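Local atomic coordinates of ForH (Streptomyces kaniharaensis, PDB entry 6NKO), a protein that probably takes part in formycin A biosynthesis and carries an MGS-like domain related to the IMP cyclohydrolase part of the bifunctional purine-biosynthesis enzyme. Residues S180-P183 with V184-L188. Numbering follows the deposited sequence.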
loop_
_atom_site.group_PDB
_atom_site.type_symbol
_atom_site.label_atom_id
_atom_site.label_comp_id
_atom_site.label_asym_id
_atom_site.label_seq_id
_atom_site.Cartn_x
_atom_site.Cartn_y
_atom_site.Cartn_z
ATOM N N SER A 180 13.616 9.991 -6.639
ATOM C CA SER A 180 14.313 11.074 -5.957
ATOM C C SER A 180 13.588 12.408 -6.090
ATOM O O SER A 180 13.855 13.322 -5.303
ATOM C CB SER A 180 15.739 11.205 -6.493
ATOM O OG SER A 180 15.783 10.957 -7.887
ATOM N N ALA A 181 12.676 12.538 -7.058
ATOM C CA ALA A 181 11.916 13.772 -7.222
ATOM C C ALA A 181 10.996 14.067 -6.041
ATOM O O ALA A 181 10.488 15.189 -5.945
ATOM C CB ALA A 181 11.099 13.719 -8.513
ATOM N N VAL A 182 10.761 13.100 -5.158
ATOM C CA VAL A 182 10.032 13.327 -3.913
ATOM C C VAL A 182 11.066 13.472 -2.799
ATOM O O VAL A 182 11.714 12.477 -2.437
ATOM C CB VAL A 182 9.047 12.189 -3.609
ATOM C CG1 VAL A 182 8.194 12.543 -2.399
ATOM C CG2 VAL A 182 8.170 11.902 -4.819
ATOM N N PRO A 183 11.251 14.662 -2.233
ATOM C CA PRO A 183 12.379 14.887 -1.321
ATOM C C PRO A 183 12.217 14.140 -0.004
ATOM O O PRO A 183 11.155 13.618 0.339
ATOM C CB PRO A 183 12.366 16.403 -1.106
ATOM C CG PRO A 183 10.962 16.818 -1.393
ATOM C CD PRO A 183 10.463 15.886 -2.460
ATOM N N VAL A 184 13.326 14.103 0.739
ATOM C CA VAL A 184 13.342 13.466 2.053
ATOM C C VAL A 184 12.320 14.116 2.976
ATOM O O VAL A 184 11.627 13.434 3.742
ATOM C CB VAL A 184 14.762 13.529 2.648
ATOM C CG1 VAL A 184 14.770 13.029 4.084
ATOM C CG2 VAL A 184 15.734 12.731 1.790
ATOM N N GLU A 185 12.202 15.445 2.908
ATOM C CA GLU A 185 11.321 16.172 3.816
ATOM C C GLU A 185 9.860 15.793 3.599
ATOM O O GLU A 185 9.098 15.656 4.562
ATOM C CB GLU A 185 11.523 17.678 3.637
ATOM C CG GLU A 185 12.990 18.108 3.591
ATOM C CD GLU A 185 13.560 18.122 2.180
ATOM O OE1 GLU A 185 14.446 17.291 1.886
ATOM O OE2 GLU A 185 13.125 18.965 1.366
ATOM N N ARG A 186 9.450 15.620 2.340
ATOM C CA ARG A 186 8.074 15.226 2.065
ATOM C C ARG A 186 7.826 13.769 2.442
ATOM O O ARG A 186 6.714 13.416 2.851
ATOM C CB ARG A 186 7.744 15.468 0.590
ATOM C CG ARG A 186 6.344 15.040 0.168
ATOM C CD ARG A 186 5.275 15.964 0.736
ATOM N NE ARG A 186 3.945 15.633 0.229
ATOM C CZ ARG A 186 2.827 15.704 0.947
ATOM N NH1 ARG A 186 2.872 16.097 2.213
ATOM N NH2 ARG A 186 1.663 15.380 0.398
ATOM N N ARG A 187 8.850 12.920 2.331
ATOM C CA ARG A 187 8.678 11.506 2.648
ATOM C C ARG A 187 8.441 11.293 4.140
ATOM O O ARG A 187 7.610 10.465 4.530
ATOM C CB ARG A 187 9.898 10.716 2.173
ATOM C CG ARG A 187 9.934 10.490 0.669
ATOM C CD ARG A 187 11.352 10.289 0.157
ATOM N NE ARG A 187 11.367 9.983 -1.272
ATOM C CZ ARG A 187 11.166 8.772 -1.781
ATOM N NH1 ARG A 187 10.939 7.741 -0.976
ATOM N NH2 ARG A 187 11.193 8.587 -3.094
ATOM N N LEU A 188 9.157 12.033 4.990
ATOM C CA LEU A 188 8.974 11.879 6.430
ATOM C C LEU A 188 7.599 12.371 6.867
ATOM O O LEU A 188 6.973 11.773 7.751
ATOM C CB LEU A 188 10.081 12.620 7.183
ATOM C CG LEU A 188 9.821 12.993 8.645
ATOM C CD1 LEU A 188 9.767 11.754 9.529
ATOM C CD2 LEU A 188 10.887 13.958 9.139
#
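With CG beside its backbone N (chi1 -76°) and a chain extended from CG to NE, Arg-187 runs back from the first turn of its helix to the residues just before it and meets Val-182 at about a right angle. Its NE donates a 2.8 Å hydrogen bond to Val-182 O; the oxygen lies in the guanidinium plane, while the donor stands tilted 34° from the carbonyl plane. Pro-179 O and Phe-153 O accept from NH2 and NH1 of the same group, so each guanidinium nitrogen grips a backbone carbonyl, which should fix the rotation of this buried charge. The carbonyl of Pro-183 closes the first helical turn by accepting from the backbone N of Arg-187 at 3.1 Å, and CD of Arg-187 passes 3.3 Å from the same Pro-183 O. Arg-186 places CG anti to its backbone N (chi1 178°); this CG packs 4.0 Å from CG1 of Val-182, and Arg-186 CB rests 4.0 Å from CG of the Pro-183 ring. A bend at chi2 then turns the chain away, and NE of Arg-186 forms a salt bridge with Asp-167. On the exposed side, the bent Glu-185 brings its carboxylate up to the CB corner of the ring, with OE2 of Glu-185 3.6 Å from Pro-183 CB. This is a helix N-terminus with Pro-183 as N-cap and a first-turn arginine bonded to carbonyls of the preceding loop. It joins the loop after helix 165-174 to the long C-terminal helix 184-212, while Val-182 and Arg-187 both pack on Ile-157 of the edge strand 157-159.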